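PDB 3QKI: glucose-6-phosphate isomerase, which probably catalyses the interconversion of alpha-D-glucose 6-phosphate and beta-D-fructose 6-phosphate, an early step of glycolysis. Local coordinates for residues V418-P423 with H429-L434; L434-Q439 with D477-G482. All blocks are in the same frame, centred on the assembly; numbering follows the deposited sequence.

In the fold
Contacts 1 and 2 follow one another along the chain and meet at L434, within helix 428-437. Their centres lie about 12 Å apart. Contact 1 sets F431 against F420 and the chain just after strand 418-420. Contact 2 sets the last part of helix 428-437 against the end of helix 464-481. Both belong to the same alpha/beta domain, and both touch the second subunit. H429 is a beta-D-fructose 6-phosphate binding residue, though no such ligand is bound to this chain. It lies in a segment of contact 1 but is not among the touching residues. H436 of contact 2 is about 10 Å from H429, side chain to side chain.

Contact 1 (V418-P423 with H429-L434); sequences VYFGEP and HSFYQL
F420 and F431 form a T-shaped pair. The edge of the F420 ring is turned toward the face of F431, with the planes at 62° and the centroids 5.3 Å apart. F420 CE1 does the touching. It stands above one face of F431, offset toward the rim, and is 3.8 Å from F431 CE1. It is 4.0 Å from both F431 CD1 and F431 CZ, on the rim of that face. The two side chains run past each other in opposite directions. Each has CG between its backbone N and carbonyl carbon, with chi1 76° for F420 and 54° for F431. These torsions bring both rings into the gap between strand and helix.

The pair sits at the start of a beta-alpha-beta crossover. Strand 418-420 is one of the two edge strands of the mixed sheet within this chain, hydrogen-bonded to strand 375-380. Helix 428-437 then leads past strand 375-380 to strand 443-448, which lies beyond it in the sheet. The fold is that of the SIS-type domains of phosphoglucose isomerases.

The far end of F431 meets the backbone beyond the strand. E422 N lies at the ring edge near its plane, 4.1 Å from F431 CZ. E422 CB approaches F431 CE2 at 4.2 Å, but the carboxylate leads away. F431 CD1 lies at the edge of the Y432 ring, in the plane of that ring.

Water 1 adds a polar link beside the aromatic pair. It donates to E422 O at 3.0 Å and is hydrogen-bonded to Y432 OH at 2.8 Å. Y432 OH also bonds Y381 OH. H429, a beta-D-fructose 6-phosphate binding residue, packs on E256 of the second subunit, and S430 on Q394 of that subunit, also a sugar-site residue.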
ATOM      1  N   VAL A 418       2.182  -7.717  10.595  1.00 12.44           N
ATOM      2  CA  VAL A 418       2.376  -7.127   9.270  1.00 12.02           C
ATOM      3  C   VAL A 418       1.192  -6.149   9.126  1.00 16.36           C
ATOM      4  O   VAL A 418       0.044  -6.547   9.293  1.00 12.98           O
ATOM      5  CB  VAL A 418       2.360  -8.172   8.139  1.00 15.33           C
ATOM      6  CG1 VAL A 418       2.194  -7.494   6.793  1.00 14.97           C
ATOM      7  CG2 VAL A 418       3.626  -9.015   8.159  1.00 14.33           C
ATOM      8  N   TYR A 419       1.481  -4.876   8.865  1.00 14.58           N
ATOM      9  CA  TYR A 419       0.455  -3.855   8.668  1.00 12.75           C
ATOM     10  C   TYR A 419       0.305  -3.597   7.185  1.00 16.91           C
ATOM     11  O   TYR A 419       1.302  -3.534   6.456  1.00 14.91           O
ATOM     12  CB  TYR A 419       0.861  -2.549   9.356  1.00 12.27           C
ATOM     13  CG  TYR A 419       0.532  -2.490  10.819  1.00 11.28           C
ATOM     14  CD1 TYR A 419      -0.481  -1.663  11.288  1.00 13.00           C
ATOM     15  CD2 TYR A 419       1.254  -3.239  11.748  1.00 10.54           C
ATOM     16  CE1 TYR A 419      -0.762  -1.571  12.653  1.00 17.27           C
ATOM     17  CE2 TYR A 419       0.937  -3.203  13.108  1.00 10.46           C
ATOM     18  CZ  TYR A 419      -0.052  -2.346  13.558  1.00 18.18           C
ATOM     19  OH  TYR A 419      -0.325  -2.266  14.904  1.00 18.56           O
ATOM     20  N   PHE A 420      -0.944  -3.437   6.736  1.00 13.04           N
ATOM     21  CA  PHE A 420      -1.236  -3.139   5.341  1.00 12.03           C
ATOM     22  C   PHE A 420      -2.614  -2.483   5.272  1.00 17.91           C
ATOM     23  O   PHE A 420      -3.310  -2.360   6.289  1.00 17.65           O
ATOM     24  CB  PHE A 420      -1.168  -4.424   4.470  1.00 11.34           C
ATOM     25  CG  PHE A 420      -2.367  -5.334   4.613  1.00 12.20           C
ATOM     26  CD1 PHE A 420      -3.360  -5.372   3.629  1.00 14.09           C
ATOM     27  CD2 PHE A 420      -2.535  -6.123   5.754  1.00 13.40           C
ATOM     28  CE1 PHE A 420      -4.477  -6.203   3.771  1.00 14.05           C
ATOM     29  CE2 PHE A 420      -3.654  -6.946   5.901  1.00 14.07           C
ATOM     30  CZ  PHE A 420      -4.611  -6.990   4.904  1.00 12.82           C
ATOM     31  N   GLY A 421      -3.002  -2.075   4.082  1.00 15.47           N
ATOM     32  CA  GLY A 421      -4.311  -1.488   3.891  1.00 16.23           C
ATOM     33  C   GLY A 421      -4.404  -0.502   2.761  1.00 20.28           C
ATOM     34  O   GLY A 421      -3.393  -0.034   2.228  1.00 19.50           O
ATOM     35  N   GLU A 422      -5.646  -0.191   2.415  1.00 16.41           N
ATOM     36  CA  GLU A 422      -6.056   0.788   1.420  1.00 15.12           C
ATOM     37  C   GLU A 422      -7.304   1.449   1.972  1.00 17.63           C
ATOM     38  O   GLU A 422      -8.048   0.799   2.712  1.00 16.49           O
ATOM     39  CB  GLU A 422      -6.398   0.107   0.077  1.00 15.49           C
ATOM     40  CG  GLU A 422      -5.172  -0.286  -0.754  1.00 24.41           C
ATOM     41  CD  GLU A 422      -4.156   0.796  -1.095  1.00 44.39           C
ATOM     42  OE1 GLU A 422      -4.535   1.982  -1.248  1.00 38.70           O
ATOM     43  OE2 GLU A 422      -2.973   0.433  -1.266  1.00 41.65           O
ATOM     44  N   PRO A 423      -7.571   2.729   1.624  1.00 13.38           N
ATOM     45  CA  PRO A 423      -8.798   3.374   2.131  1.00 13.35           C
ATOM     46  C   PRO A 423     -10.063   2.674   1.647  1.00 15.52           C
ATOM     47  O   PRO A 423     -10.063   2.119   0.563  1.00 13.61           O
ATOM     48  CB  PRO A 423      -8.753   4.790   1.551  1.00 15.18           C
ATOM     49  CG  PRO A 423      -7.406   4.971   1.031  1.00 19.90           C
ATOM     50  CD  PRO A 423      -6.777   3.639   0.774  1.00 14.99           C
ATOM     51  N   HIS A 429     -13.179  -3.358  -2.232  1.00 18.90           N
ATOM     52  CA  HIS A 429     -13.358  -3.974  -3.554  1.00 18.93           C
ATOM     53  C   HIS A 429     -12.131  -4.721  -4.073  1.00 21.81           C
ATOM     54  O   HIS A 429     -12.154  -5.279  -5.174  1.00 21.79           O
ATOM     55  CB  HIS A 429     -13.876  -2.937  -4.550  1.00 20.50           C
ATOM     56  CG  HIS A 429     -15.182  -2.353  -4.108  1.00 25.21           C
ATOM     57  ND1 HIS A 429     -16.304  -3.146  -3.944  1.00 27.70           N
ATOM     58  CD2 HIS A 429     -15.493  -1.083  -3.763  1.00 28.17           C
ATOM     59  CE1 HIS A 429     -17.260  -2.337  -3.517  1.00 27.88           C
ATOM     60  NE2 HIS A 429     -16.824  -1.086  -3.400  1.00 28.42           N
ATOM     61  N   SER A 430     -11.074  -4.754  -3.269  1.00 16.85           N
ATOM     62  CA  SER A 430      -9.818  -5.377  -3.642  1.00 15.54           C
ATOM     63  C   SER A 430      -9.565  -6.695  -2.935  1.00 18.53           C
ATOM     64  O   SER A 430      -9.539  -7.721  -3.596  1.00 19.64           O
ATOM     65  CB  SER A 430      -8.662  -4.414  -3.401  1.00 16.53           C
ATOM     66  OG  SER A 430      -7.410  -5.050  -3.594  1.00 20.66           O
ATOM     67  N   PHE A 431      -9.384  -6.671  -1.605  1.00 13.29           N
ATOM     68  CA  PHE A 431      -8.997  -7.849  -0.843  1.00 11.21           C
ATOM     69  C   PHE A 431      -9.930  -8.276   0.313  1.00 14.99           C
ATOM     70  O   PHE A 431      -9.559  -9.204   1.041  1.00 13.78           O
ATOM     71  CB  PHE A 431      -7.562  -7.654  -0.314  1.00 11.28           C
ATOM     72  CG  PHE A 431      -7.385  -6.362   0.465  1.00 11.48           C
ATOM     73  CD1 PHE A 431      -7.896  -6.228   1.760  1.00 12.06           C
ATOM     74  CD2 PHE A 431      -6.730  -5.269  -0.105  1.00 12.24           C
ATOM     75  CE1 PHE A 431      -7.797  -5.014   2.446  1.00 13.30           C
ATOM     76  CE2 PHE A 431      -6.617  -4.063   0.590  1.00 15.83           C
ATOM     77  CZ  PHE A 431      -7.158  -3.939   1.859  1.00 14.46           C
ATOM     78  N   TYR A 432     -11.112  -7.644   0.491  1.00 12.23           N
ATOM     79  CA  TYR A 432     -12.005  -8.081   1.579  1.00 12.16           C
ATOM     80  C   TYR A 432     -12.525  -9.511   1.426  1.00 12.88           C
ATOM     81  O   TYR A 432     -12.928 -10.105   2.409  1.00 10.32           O
ATOM     82  CB  TYR A 432     -13.175  -7.153   1.811  1.00 12.81           C
ATOM     83  CG  TYR A 432     -12.892  -5.888   2.583  1.00 13.99           C
ATOM     84  CD1 TYR A 432     -11.625  -5.308   2.575  1.00 14.78           C
ATOM     85  CD2 TYR A 432     -13.925  -5.172   3.173  1.00 16.21           C
ATOM     86  CE1 TYR A 432     -11.390  -4.062   3.161  1.00 15.00           C
ATOM     87  CE2 TYR A 432     -13.699  -3.936   3.782  1.00 17.23           C
ATOM     88  CZ  TYR A 432     -12.439  -3.369   3.741  1.00 17.15           C
ATOM     89  OH  TYR A 432     -12.260  -2.117   4.280  1.00 16.03           O
ATOM     90  N   GLN A 433     -12.452 -10.086   0.218  1.00 10.54           N
ATOM     91  CA  GLN A 433     -12.837 -11.488   0.012  1.00 10.32           C
ATOM     92  C   GLN A 433     -12.052 -12.350   1.046  1.00 14.49           C
ATOM     93  O   GLN A 433     -12.651 -13.159   1.760  1.00 13.67           O
ATOM     94  CB  GLN A 433     -12.492 -11.919  -1.428  1.00 11.53           C
ATOM     95  CG  GLN A 433     -12.416 -13.423  -1.637  1.00 15.07           C
ATOM     96  CD  GLN A 433     -13.719 -14.117  -1.343  1.00 15.55           C
ATOM     97  OE1 GLN A 433     -14.803 -13.686  -1.765  1.00 12.28           O
ATOM     98  NE2 GLN A 433     -13.635 -15.236  -0.634  1.00 10.27           N
ATOM     99  N   LEU A 434     -10.717 -12.138   1.132  1.00 12.19           N
ATOM    100  CA  LEU A 434      -9.821 -12.843   2.054  1.00 11.04           C
ATOM    101  C   LEU A 434     -10.159 -12.514   3.521  1.00 14.49           C
ATOM    102  O   LEU A 434     -10.239 -13.427   4.347  1.00 13.53           O
ATOM    103  CB  LEU A 434      -8.349 -12.526   1.728  1.00 10.07           C
ATOM    104  CG  LEU A 434      -7.284 -13.282   2.525  1.00 14.10           C
ATOM    105  CD1 LEU A 434      -6.038 -13.442   1.755  1.00 12.81           C
ATOM    106  CD2 LEU A 434      -6.919 -12.533   3.805  1.00 16.70           C
TER
HETATM  107  O   HOH W   1     -10.672  -0.611   2.496  1.00 13.73           O

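Contact 2 (L434-Q439 with D477-G482); sequences LIHQGQ and DALAIG
A478 O receives two hydrogen bonds in the last turn of its helix. Water 2 donates to A478 O at 2.7 Å, and the backbone N of G482 reaches the same oxygen at 2.9 Å. The water also bonds H436 ND1 at 2.8 Å, lying in the plane of the imidazole, and so bridges the two segments. The contact joins two helices of the SIS-type alpha/beta domain. Helix 428-437 precedes strand 443-448 and helix 464-481 follows it. I435 and L479 both rest on V443 of that strand.

L479 CD2 sits over one face of H436, offset toward the rim, in a CH-pi contact. This CD2 is 3.6 Å from the centroid of the H436 ring and 20° off the ring normal. The two side chains cross at about a right angle. H436 has CG beside its backbone N and anti to the carbonyl carbon (chi1 -75°), which brings the ring across to L479. A478 CB meets the ring obliquely, 3.8 Å from H436 CE1. At the other nitrogen, H436 NE2 is hydrogen-bonded to Q475 OE1. Polar partners at both nitrogens should fix the rotation of the ring under the leucine. H436 also packs on G553 of the second subunit.

The same methyl also packs on I435. With I435 CG2 anti to its backbone N, this branch comes within 3.7 Å of L479 CD2. R511 hydrogen-bonds through NH2 to I435 O and through NH1 to G438 O, and its backbone is bonded to that of L479. L479 CD2 lies 3.4 Å from I435 O.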
ATOM      1  N   LEU A 434     -10.717 -12.138   1.132  1.00 12.19           N
ATOM      2  CA  LEU A 434      -9.821 -12.843   2.054  1.00 11.04           C
ATOM      3  C   LEU A 434     -10.159 -12.514   3.521  1.00 14.49           C
ATOM      4  O   LEU A 434     -10.239 -13.427   4.347  1.00 13.53           O
ATOM      5  CB  LEU A 434      -8.349 -12.526   1.728  1.00 10.07           C
ATOM      6  CG  LEU A 434      -7.284 -13.282   2.525  1.00 14.10           C
ATOM      7  CD1 LEU A 434      -6.038 -13.442   1.755  1.00 12.81           C
ATOM      8  CD2 LEU A 434      -6.919 -12.533   3.805  1.00 16.70           C
ATOM      9  N   ILE A 435     -10.400 -11.233   3.824  1.00 11.66           N
ATOM     10  CA  ILE A 435     -10.743 -10.771   5.184  1.00 11.61           C
ATOM     11  C   ILE A 435     -12.041 -11.425   5.674  1.00 15.89           C
ATOM     12  O   ILE A 435     -12.165 -11.693   6.873  1.00 15.09           O
ATOM     13  CB  ILE A 435     -10.712  -9.216   5.316  1.00 13.39           C
ATOM     14  CG1 ILE A 435      -9.311  -8.667   4.926  1.00 12.69           C
ATOM     15  CG2 ILE A 435     -11.118  -8.746   6.738  1.00 11.91           C
ATOM     16  CD1 ILE A 435      -9.057  -7.123   5.146  1.00 16.42           C
ATOM     17  N   HIS A 436     -12.987 -11.728   4.756  1.00 12.80           N
ATOM     18  CA  HIS A 436     -14.244 -12.387   5.146  1.00 12.19           C
ATOM     19  C   HIS A 436     -14.166 -13.895   5.129  1.00 17.45           C
ATOM     20  O   HIS A 436     -14.796 -14.529   5.974  1.00 16.67           O
ATOM     21  CB  HIS A 436     -15.430 -11.936   4.275  1.00 11.97           C
ATOM     22  CG  HIS A 436     -15.912 -10.559   4.614  1.00 14.78           C
ATOM     23  ND1 HIS A 436     -16.807 -10.341   5.667  1.00 15.25           N
ATOM     24  CD2 HIS A 436     -15.574  -9.367   4.075  1.00 15.77           C
ATOM     25  CE1 HIS A 436     -17.003  -9.032   5.701  1.00 14.64           C
ATOM     26  NE2 HIS A 436     -16.279  -8.403   4.773  1.00 15.04           N
ATOM     27  N   GLN A 437     -13.461 -14.485   4.133  1.00 15.75           N
ATOM     28  CA  GLN A 437     -13.467 -15.939   3.947  1.00 15.18           C
ATOM     29  C   GLN A 437     -12.128 -16.679   3.958  1.00 20.57           C
ATOM     30  O   GLN A 437     -12.109 -17.912   3.941  1.00 20.29           O
ATOM     31  CB  GLN A 437     -14.303 -16.331   2.697  1.00 16.46           C
ATOM     32  CG  GLN A 437     -15.811 -16.058   2.844  1.00 14.29           C
ATOM     33  CD  GLN A 437     -16.583 -16.588   1.656  1.00 22.53           C
ATOM     34  OE1 GLN A 437     -16.170 -16.468   0.498  1.00 16.08           O
ATOM     35  NE2 GLN A 437     -17.736 -17.191   1.909  1.00 18.47           N
ATOM     36  N   GLY A 438     -11.033 -15.953   3.928  1.00 16.31           N
ATOM     37  CA  GLY A 438      -9.720 -16.566   3.997  1.00 14.38           C
ATOM     38  C   GLY A 438      -9.198 -16.457   5.411  1.00 16.99           C
ATOM     39  O   GLY A 438      -9.972 -16.482   6.380  1.00 17.53           O
ATOM     40  N   GLN A 439      -7.890 -16.279   5.544  1.00 12.81           N
ATOM     41  CA  GLN A 439      -7.292 -16.135   6.860  1.00 13.59           C
ATOM     42  C   GLN A 439      -7.840 -14.897   7.617  1.00 17.18           C
ATOM     43  O   GLN A 439      -8.198 -13.886   6.976  1.00 15.32           O
ATOM     44  CB  GLN A 439      -5.766 -16.182   6.756  1.00 15.41           C
ATOM     45  CG  GLN A 439      -5.117 -14.968   6.149  1.00 30.25           C
ATOM     46  CD  GLN A 439      -3.624 -15.114   6.187  1.00 42.19           C
ATOM     47  OE1 GLN A 439      -2.985 -15.317   5.159  1.00 33.15           O
ATOM     48  NE2 GLN A 439      -3.041 -15.080   7.374  1.00 27.56           N
ATOM     49  N   ASP A 477     -19.912  -5.121  11.236  1.00 12.65           N
ATOM     50  CA  ASP A 477     -20.937  -6.075  11.632  1.00 12.67           C
ATOM     51  C   ASP A 477     -20.860  -7.404  10.863  1.00 15.47           C
ATOM     52  O   ASP A 477     -20.977  -8.443  11.494  1.00 13.13           O
ATOM     53  CB  ASP A 477     -22.332  -5.462  11.549  1.00 14.53           C
ATOM     54  CG  ASP A 477     -22.625  -4.438  12.641  1.00 26.01           C
ATOM     55  OD1 ASP A 477     -21.860  -4.394  13.653  1.00 25.81           O
ATOM     56  OD2 ASP A 477     -23.620  -3.676  12.490  1.00 27.34           O
ATOM     57  N   ALA A 478     -20.641  -7.376   9.522  1.00 10.88           N
ATOM     58  CA  ALA A 478     -20.533  -8.585   8.696  1.00 10.21           C
ATOM     59  C   ALA A 478     -19.342  -9.461   9.185  1.00 14.19           C
ATOM     60  O   ALA A 478     -19.466 -10.685   9.290  1.00 13.64           O
ATOM     61  CB  ALA A 478     -20.362  -8.219   7.214  1.00 10.60           C
ATOM     62  N   LEU A 479     -18.212  -8.826   9.504  1.00 12.18           N
ATOM     63  CA  LEU A 479     -17.028  -9.531  10.002  1.00 11.25           C
ATOM     64  C   LEU A 479     -17.317 -10.191  11.349  1.00 14.61           C
ATOM     65  O   LEU A 479     -16.970 -11.351  11.543  1.00 13.30           O
ATOM     66  CB  LEU A 479     -15.817  -8.585  10.089  1.00 10.96           C
ATOM     67  CG  LEU A 479     -15.147  -8.245   8.726  1.00 14.09           C
ATOM     68  CD1 LEU A 479     -14.138  -7.107   8.886  1.00 14.47           C
ATOM     69  CD2 LEU A 479     -14.488  -9.470   8.112  1.00 15.63           C
ATOM     70  N   ALA A 480     -17.999  -9.473  12.244  1.00 11.76           N
ATOM     71  CA  ALA A 480     -18.329  -9.970  13.580  1.00 11.76           C
ATOM     72  C   ALA A 480     -19.359 -11.110  13.546  1.00 17.13           C
ATOM     73  O   ALA A 480     -19.084 -12.171  14.092  1.00 17.10           O
ATOM     74  CB  ALA A 480     -18.820  -8.825  14.463  1.00 11.64           C
ATOM     75  N   ILE A 481     -20.504 -10.907  12.868  1.00 15.26           N
ATOM     76  CA  ILE A 481     -21.647 -11.839  12.849  1.00 15.72           C
ATOM     77  C   ILE A 481     -21.623 -12.987  11.843  1.00 17.95           C
ATOM     78  O   ILE A 481     -22.149 -14.062  12.127  1.00 17.88           O
ATOM     79  CB  ILE A 481     -23.019 -11.067  12.898  1.00 20.04           C
ATOM     80  CG1 ILE A 481     -23.407 -10.496  11.515  1.00 22.15           C
ATOM     81  CG2 ILE A 481     -23.008  -9.962  14.000  1.00 19.29           C
ATOM     82  CD1 ILE A 481     -24.873 -10.063  11.340  1.00 33.05           C
ATOM     83  N   GLY A 482     -21.053 -12.755  10.666  1.00 11.80           N
ATOM     84  CA  GLY A 482     -21.013 -13.772   9.632  1.00 11.30           C
ATOM     85  C   GLY A 482     -22.406 -14.173   9.164  1.00 17.21           C
ATOM     86  O   GLY A 482     -23.365 -13.407   9.304  1.00 18.67           O
TER
HETATM   87  O   HOH W   2     -17.907 -12.087   7.626  1.00 14.50           O